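Local coordinates for butyrophilin subfamily 1 member A1 (Bos taurus, PDB 4HH8), which may take part in secreting milk-fat droplets and probably inhibits T-cell proliferation, as an immunoglobulin-superfamily membrane protein represented here by its extracellular part, at residues A[195-207]-A[211-223]. The protein carries 1 engineered substitution. Residues are numbered along the deposited sequence; the frame is centred on the assembly and turned at random.
Sequences RDSSMKNVSCAIR and LGQEKEVEVSIPA. Engineered in segment 195-207: Ala205 (natural residue Cys).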
ATOM      1  N   ARG A 195     -17.403   9.337  29.614  1.00 57.03           N
ATOM      2  CA  ARG A 195     -18.284  10.005  30.606  1.00 61.28           C
ATOM      3  C   ARG A 195     -19.596   9.236  30.745  1.00 63.59           C
ATOM      4  O   ARG A 195     -20.541   9.457  29.984  1.00 64.64           O
ATOM      5  CB  ARG A 195     -18.563  11.474  30.245  1.00 61.28           C
ATOM      6  CG  ARG A 195     -17.340  12.392  30.289  1.00 62.68           C
ATOM      7  CD  ARG A 195     -17.592  13.632  29.434  1.00 63.34           C
ATOM      8  NE  ARG A 195     -16.379  14.375  29.069  1.00 63.32           N
ATOM      9  CZ  ARG A 195     -15.723  14.211  27.922  1.00 61.23           C
ATOM     10  NH1 ARG A 195     -16.134  13.298  27.045  1.00 60.49           N
ATOM     11  NH2 ARG A 195     -14.658  14.947  27.660  1.00 57.94           N
ATOM     12  N   ASP A 196     -19.632   8.314  31.703  1.00 66.49           N
ATOM     13  CA  ASP A 196     -20.755   7.379  31.867  1.00 69.03           C
ATOM     14  C   ASP A 196     -20.554   6.516  33.131  1.00 70.27           C
ATOM     15  O   ASP A 196     -19.450   6.448  33.696  1.00 70.44           O
ATOM     16  CB  ASP A 196     -20.890   6.473  30.620  1.00 69.13           C
ATOM     17  CG  ASP A 196     -22.353   6.176  30.246  1.00 70.86           C
ATOM     18  OD1 ASP A 196     -22.742   6.456  29.087  1.00 71.61           O
ATOM     19  OD2 ASP A 196     -23.114   5.660  31.100  1.00 72.06           O
ATOM     20  N   SER A 197     -21.635   5.884  33.582  1.00 71.58           N
ATOM     21  CA  SER A 197     -21.521   4.741  34.481  1.00 72.59           C
ATOM     22  C   SER A 197     -21.744   3.520  33.602  1.00 72.91           C
ATOM     23  O   SER A 197     -20.974   2.553  33.650  1.00 73.24           O
ATOM     24  CB  SER A 197     -22.582   4.788  35.593  1.00 72.70           C
ATOM     25  OG  SER A 197     -22.597   6.043  36.262  1.00 73.63           O
ATOM     26  N   SER A 198     -22.775   3.625  32.757  1.00 73.23           N
ATOM     27  CA  SER A 198     -23.397   2.492  32.067  1.00 73.46           C
ATOM     28  C   SER A 198     -22.612   1.890  30.914  1.00 73.51           C
ATOM     29  O   SER A 198     -23.016   0.858  30.362  1.00 73.69           O
ATOM     30  CB  SER A 198     -24.811   2.862  31.599  1.00 73.63           C
ATOM     31  OG  SER A 198     -25.758   2.659  32.638  1.00 74.09           O
HETATM   32  N   MSE A 199     -21.491   2.505  30.550  1.00 73.25           N
HETATM   33  CA  MSE A 199     -20.655   1.900  29.517  1.00 73.07           C
HETATM   34  C   MSE A 199     -19.942   0.658  30.070  1.00 71.42           C
HETATM   35  O   MSE A 199     -19.002   0.759  30.855  1.00 71.69           O
HETATM   36  CB  MSE A 199     -19.689   2.918  28.913  1.00 73.86           C
HETATM   37  CG  MSE A 199     -19.510   2.739  27.418  1.00 78.18           C
HETATM   38 SE   MSE A 199     -19.465   4.464  26.474  1.00 90.50          SE
HETATM   39  CE  MSE A 199     -21.400   4.851  26.386  1.00 87.60           C
ATOM     40  N   LYS A 200     -20.436  -0.508  29.662  1.00 69.46           N
ATOM     41  CA  LYS A 200     -19.989  -1.809  30.153  1.00 67.48           C
ATOM     42  C   LYS A 200     -18.572  -2.078  29.616  1.00 65.37           C
ATOM     43  O   LYS A 200     -17.600  -2.141  30.380  1.00 65.15           O
ATOM     44  CB  LYS A 200     -20.983  -2.888  29.655  1.00 67.97           C
ATOM     45  CG  LYS A 200     -21.320  -4.053  30.614  1.00 70.24           C
ATOM     46  CD  LYS A 200     -20.433  -5.301  30.381  1.00 73.56           C
ATOM     47  CE  LYS A 200     -21.205  -6.631  30.525  1.00 74.44           C
ATOM     48  NZ  LYS A 200     -21.742  -6.884  31.906  1.00 74.61           N
ATOM     49  N   ASN A 201     -18.496  -2.231  28.294  1.00 62.33           N
ATOM     50  CA  ASN A 201     -17.272  -2.408  27.530  1.00 59.25           C
ATOM     51  C   ASN A 201     -17.163  -1.308  26.491  1.00 56.37           C
ATOM     52  O   ASN A 201     -18.177  -0.758  26.041  1.00 55.40           O
ATOM     53  CB  ASN A 201     -17.318  -3.702  26.729  1.00 59.90           C
ATOM     54  CG  ASN A 201     -17.439  -4.922  27.590  1.00 62.64           C
ATOM     55  OD1 ASN A 201     -16.641  -5.132  28.515  1.00 64.93           O
ATOM     56  ND2 ASN A 201     -18.440  -5.762  27.283  1.00 63.62           N
ATOM     57  N   VAL A 202     -15.925  -1.016  26.101  1.00 52.38           N
ATOM     58  CA  VAL A 202     -15.648  -0.210  24.927  1.00 48.53           C
ATOM     59  C   VAL A 202     -14.623  -0.914  24.064  1.00 45.68           C
ATOM     60  O   VAL A 202     -13.646  -1.463  24.581  1.00 45.05           O
ATOM     61  CB  VAL A 202     -15.066   1.135  25.307  1.00 48.79           C
ATOM     62  CG1 VAL A 202     -14.587   1.864  24.056  1.00 47.58           C
ATOM     63  CG2 VAL A 202     -16.090   1.953  26.042  1.00 48.93           C
ATOM     64  N   SER A 203     -14.820  -0.868  22.753  1.00 42.06           N
ATOM     65  CA  SER A 203     -13.811  -1.377  21.853  1.00 39.13           C
ATOM     66  C   SER A 203     -13.159  -0.288  20.964  1.00 37.79           C
ATOM     67  O   SER A 203     -13.734   0.783  20.728  1.00 37.50           O
ATOM     68  CB  SER A 203     -14.371  -2.522  21.016  1.00 38.40           C
ATOM     69  OG  SER A 203     -15.129  -1.992  19.964  1.00 37.72           O
ATOM     70  N   CYS A 204     -11.954  -0.590  20.482  1.00 35.34           N
ATOM     71  CA  CYS A 204     -11.202   0.276  19.613  1.00 33.62           C
ATOM     72  C   CYS A 204     -10.890  -0.583  18.406  1.00 32.45           C
ATOM     73  O   CYS A 204     -10.393  -1.679  18.574  1.00 33.35           O
ATOM     74  CB  CYS A 204      -9.896   0.718  20.305  1.00 33.55           C
ATOM     75  SG  CYS A 204      -8.722   1.596  19.174  1.00 35.33           S
ATOM     76  N   ALA A 205     -11.191  -0.110  17.199  1.00 30.37           N
ATOM     77  CA  ALA A 205     -10.848  -0.843  16.003  1.00 29.31           C
ATOM     78  C   ALA A 205      -9.899  -0.007  15.201  1.00 28.62           C
ATOM     79  O   ALA A 205     -10.117   1.192  15.045  1.00 29.41           O
ATOM     80  CB  ALA A 205     -12.096  -1.177  15.154  1.00 29.01           C
ATOM     81  N   ILE A 206      -8.845  -0.635  14.691  1.00 26.98           N
ATOM     82  CA  ILE A 206      -7.952   0.030  13.808  1.00 25.68           C
ATOM     83  C   ILE A 206      -8.144  -0.609  12.443  1.00 26.03           C
ATOM     84  O   ILE A 206      -7.990  -1.815  12.308  1.00 26.31           O
ATOM     85  CB  ILE A 206      -6.431  -0.163  14.221  1.00 25.25           C
ATOM     86  CG1 ILE A 206      -6.173   0.156  15.714  1.00 23.82           C
ATOM     87  CG2 ILE A 206      -5.557   0.644  13.351  1.00 21.09           C
ATOM     88  CD1 ILE A 206      -6.444   1.583  16.134  1.00 29.50           C
ATOM     89  N   ARG A 207      -8.396   0.180  11.415  1.00 25.31           N
ATOM     90  CA  ARG A 207      -8.699  -0.431  10.140  1.00 26.62           C
ATOM     91  C   ARG A 207      -7.813   0.079   9.042  1.00 26.67           C
ATOM     92  O   ARG A 207      -7.666   1.280   8.884  1.00 26.97           O
ATOM     93  CB  ARG A 207     -10.174  -0.111   9.800  1.00 26.48           C
ATOM     94  CG  ARG A 207     -10.674  -0.762   8.512  1.00 29.89           C
ATOM     95  CD  ARG A 207     -12.166  -0.504   8.349  1.00 34.38           C
ATOM     96  NE  ARG A 207     -12.682  -1.037   7.094  1.00 37.44           N
ATOM     97  CZ  ARG A 207     -13.124  -2.281   6.934  1.00 37.30           C
ATOM     98  NH1 ARG A 207     -13.088  -3.150   7.951  1.00 36.37           N
ATOM     99  NH2 ARG A 207     -13.596  -2.656   5.759  1.00 36.61           N
ATOM    100  N   LEU A 211      -6.905  -2.284   2.411  1.00 38.38           N
ATOM    101  CA  LEU A 211      -7.167  -3.729   2.470  1.00 37.92           C
ATOM    102  C   LEU A 211      -8.589  -4.099   2.874  1.00 37.83           C
ATOM    103  O   LEU A 211      -9.000  -5.227   2.638  1.00 38.95           O
ATOM    104  CB  LEU A 211      -6.200  -4.430   3.443  1.00 37.75           C
ATOM    105  CG  LEU A 211      -4.699  -4.395   3.152  1.00 36.03           C
ATOM    106  CD1 LEU A 211      -3.914  -5.026   4.269  1.00 32.70           C
ATOM    107  CD2 LEU A 211      -4.376  -5.082   1.841  1.00 35.02           C
ATOM    108  N   GLY A 212      -9.332  -3.182   3.498  1.00 37.17           N
ATOM    109  CA  GLY A 212     -10.631  -3.516   4.075  1.00 35.97           C
ATOM    110  C   GLY A 212     -10.454  -4.552   5.187  1.00 36.59           C
ATOM    111  O   GLY A 212     -11.224  -5.541   5.273  1.00 36.07           O
ATOM    112  N   GLN A 213      -9.442  -4.338   6.032  1.00 34.91           N
ATOM    113  CA  GLN A 213      -9.141  -5.244   7.147  1.00 34.98           C
ATOM    114  C   GLN A 213      -8.915  -4.466   8.449  1.00 34.60           C
ATOM    115  O   GLN A 213      -8.250  -3.426   8.456  1.00 35.03           O
ATOM    116  CB  GLN A 213      -7.905  -6.101   6.852  1.00 34.83           C
ATOM    117  CG  GLN A 213      -7.994  -7.009   5.608  1.00 37.33           C
ATOM    118  CD  GLN A 213      -6.709  -7.797   5.363  1.00 42.11           C
ATOM    119  OE1 GLN A 213      -5.731  -7.643   6.088  1.00 47.62           O
ATOM    120  NE2 GLN A 213      -6.707  -8.647   4.336  1.00 45.31           N
ATOM    121  N   GLU A 214      -9.438  -4.983   9.554  1.00 32.94           N
ATOM    122  CA  GLU A 214      -9.254  -4.319  10.813  1.00 31.82           C
ATOM    123  C   GLU A 214      -8.946  -5.282  11.927  1.00 31.74           C
ATOM    124  O   GLU A 214      -9.206  -6.494  11.797  1.00 31.43           O
ATOM    125  CB  GLU A 214     -10.507  -3.526  11.184  1.00 31.23           C
ATOM    126  CG  GLU A 214     -11.719  -4.370  11.505  1.00 31.43           C
ATOM    127  CD  GLU A 214     -13.003  -3.529  11.555  1.00 33.99           C
ATOM    128  OE1 GLU A 214     -13.721  -3.601  12.568  1.00 33.76           O
ATOM    129  OE2 GLU A 214     -13.276  -2.777  10.595  1.00 33.71           O
ATOM    130  N   LYS A 215      -8.441  -4.721  13.031  1.00 31.14           N
ATOM    131  CA  LYS A 215      -8.272  -5.442  14.289  1.00 32.36           C
ATOM    132  C   LYS A 215      -8.882  -4.614  15.365  1.00 33.53           C
ATOM    133  O   LYS A 215      -8.953  -3.390  15.234  1.00 33.77           O
ATOM    134  CB  LYS A 215      -6.803  -5.703  14.638  1.00 31.64           C
ATOM    135  CG  LYS A 215      -6.067  -6.546  13.638  1.00 30.70           C
ATOM    136  CD  LYS A 215      -4.633  -6.724  14.114  1.00 32.76           C
ATOM    137  CE  LYS A 215      -3.774  -7.504  13.132  1.00 31.83           C
ATOM    138  NZ  LYS A 215      -2.451  -7.769  13.766  1.00 35.30           N
ATOM    139  N   GLU A 216      -9.360  -5.276  16.420  1.00 35.00           N
ATOM    140  CA  GLU A 216      -9.982  -4.551  17.508  1.00 36.66           C
ATOM    141  C   GLU A 216      -9.590  -5.115  18.842  1.00 37.38           C
ATOM    142  O   GLU A 216      -9.045  -6.227  18.945  1.00 36.57           O
ATOM    143  CB  GLU A 216     -11.512  -4.520  17.377  1.00 37.87           C
ATOM    144  CG  GLU A 216     -12.203  -5.721  17.963  1.00 40.20           C
ATOM    145  CD  GLU A 216     -13.685  -5.699  17.704  1.00 44.59           C
ATOM    146  OE1 GLU A 216     -14.086  -5.576  16.526  1.00 49.28           O
ATOM    147  OE2 GLU A 216     -14.449  -5.843  18.677  1.00 46.98           O
ATOM    148  N   VAL A 217      -9.840  -4.305  19.864  1.00 38.11           N
ATOM    149  CA  VAL A 217      -9.555  -4.693  21.218  1.00 39.32           C
ATOM    150  C   VAL A 217     -10.678  -4.123  22.065  1.00 40.57           C
ATOM    151  O   VAL A 217     -11.130  -2.996  21.861  1.00 39.52           O
ATOM    152  CB  VAL A 217      -8.143  -4.220  21.684  1.00 38.34           C
ATOM    153  CG1 VAL A 217      -8.065  -2.685  21.755  1.00 36.38           C
ATOM    154  CG2 VAL A 217      -7.759  -4.867  23.026  1.00 38.39           C
ATOM    155  N   GLU A 218     -11.146  -4.934  22.987  1.00 43.43           N
ATOM    156  CA  GLU A 218     -12.232  -4.543  23.871  1.00 47.14           C
ATOM    157  C   GLU A 218     -11.652  -4.370  25.263  1.00 48.35           C
ATOM    158  O   GLU A 218     -10.770  -5.104  25.649  1.00 48.67           O
ATOM    159  CB  GLU A 218     -13.301  -5.640  23.833  1.00 47.54           C
ATOM    160  CG  GLU A 218     -14.599  -5.345  24.575  1.00 50.76           C
ATOM    161  CD  GLU A 218     -15.786  -6.021  23.914  1.00 55.28           C
ATOM    162  OE1 GLU A 218     -15.562  -6.966  23.115  1.00 54.69           O
ATOM    163  OE2 GLU A 218     -16.942  -5.588  24.165  1.00 58.47           O
ATOM    164  N   VAL A 219     -12.100  -3.371  25.999  1.00 51.13           N
ATOM    165  CA  VAL A 219     -11.714  -3.260  27.397  1.00 53.68           C
ATOM    166  C   VAL A 219     -12.966  -3.166  28.278  1.00 55.61           C
ATOM    167  O   VAL A 219     -14.075  -3.126  27.768  1.00 56.26           O
ATOM    168  CB  VAL A 219     -10.725  -2.099  27.641  1.00 53.63           C
ATOM    169  CG1 VAL A 219     -11.409  -0.740  27.474  1.00 53.91           C
ATOM    170  CG2 VAL A 219     -10.071  -2.231  29.013  1.00 53.99           C
ATOM    171  N   SER A 220     -12.768  -3.127  29.591  1.00 57.96           N
ATOM    172  CA  SER A 220     -13.829  -3.303  30.556  1.00 60.09           C
ATOM    173  C   SER A 220     -13.748  -2.173  31.556  1.00 61.55           C
ATOM    174  O   SER A 220     -12.677  -1.922  32.117  1.00 61.52           O
ATOM    175  CB  SER A 220     -13.624  -4.631  31.274  1.00 60.33           C
ATOM    176  OG  SER A 220     -14.852  -5.096  31.785  1.00 60.86           O
ATOM    177  N   ILE A 221     -14.871  -1.499  31.781  1.00 63.23           N
ATOM    178  CA  ILE A 221     -14.908  -0.316  32.635  1.00 65.51           C
ATOM    179  C   ILE A 221     -15.521  -0.612  34.015  1.00 67.00           C
ATOM    180  O   ILE A 221     -16.665  -1.076  34.082  1.00 66.55           O
ATOM    181  CB  ILE A 221     -15.732   0.831  31.970  1.00 65.62           C
ATOM    182  CG1 ILE A 221     -15.123   1.265  30.632  1.00 66.17           C
ATOM    183  CG2 ILE A 221     -15.916   2.015  32.926  1.00 65.77           C
ATOM    184  CD1 ILE A 221     -15.789   0.622  29.438  1.00 66.33           C
ATOM    185  N   PRO A 222     -14.752  -0.362  35.108  1.00 68.72           N
ATOM    186  CA  PRO A 222     -15.224  -0.317  36.505  1.00 69.83           C
ATOM    187  C   PRO A 222     -16.226   0.808  36.825  1.00 71.02           C
ATOM    188  O   PRO A 222     -16.083   1.933  36.317  1.00 71.31           O
ATOM    189  CB  PRO A 222     -13.930  -0.097  37.312  1.00 69.86           C
ATOM    190  CG  PRO A 222     -12.841   0.143  36.298  1.00 69.83           C
ATOM    191  CD  PRO A 222     -13.294  -0.552  35.062  1.00 68.92           C
ATOM    192  N   ALA A 223     -17.198   0.490  37.696  1.00 71.92           N
ATOM    193  CA  ALA A 223     -18.306   1.390  38.109  1.00 72.28           C
ATOM    194  C   ALA A 223     -17.950   2.879  38.217  1.00 72.64           C
ATOM    195  O   ALA A 223     -18.577   3.729  37.570  1.00 72.85           O
ATOM    196  CB  ALA A 223     -18.909   0.905  39.418  1.00 72.12           C
TER
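Arg207 reaches across to Glu214 next to the hairpin turn, where NH1 of Arg207 lies 2.7 Å from OE2 of Glu214 in a salt bridge. CG of Arg207 stands anti to its backbone N (chi1 -177°) and the chain runs extended to NE, whereas CG of Glu214 sits between its own backbone N and carbonyl carbon (chi1 68°), which swings the carboxylate over to the arginine. NH1 meets OE2 on its anti side, but from out of the carboxylate plane and through a bent bond, with guanidinium and carboxylate planes 82° apart, while the backbone of Gly212 and Gln213 lies over one guanidinium face. A leucine in place of Arg207 would probably leave the Glu214 carboxylate without its ion-pair mate and the Gly212 backbone without that flat cover. Strands 201-207 and 213-220 are the F and G strands of the second, membrane-proximal immunoglobulin domain, an antiparallel hairpin. Its hydrogen-bonded pairs are Val202 with Val219, Cys204 with Val217 and Ile206 with Lys215; the bond from Val219 N to Val202 O spans 2.8 Å. The side chains of Val202, Cys204, Ile206, Val217 and Val219 face the sandwich interior, where Cys204 forms the disulfide with Cys150 of the opposing sheet and Val217 CG1 lies 4.1 Å from Cys204 CB. Lys215, on the same face, turns its end away, to a salt bridge with Asp133 and a hydrogen bond to the carbonyl of Gly131. On the other face, Ala205, an engineered replacement for cysteine, sets its CB 3.9 Å from Glu214 OE1, and the bent chain of Glu218 brings OE2 to 3.2 Å from Asn201 CB, beside His166. Asn201 is a glycosylation site, though no sugar is present. Past the strands, Ile221 N donates to Lys200 O (3.1 Å), and CD1 of Ile221 lies 3.7 Å from Val202 CG2, and the Ile221 side chain also touches Ile146 of strand 146-155.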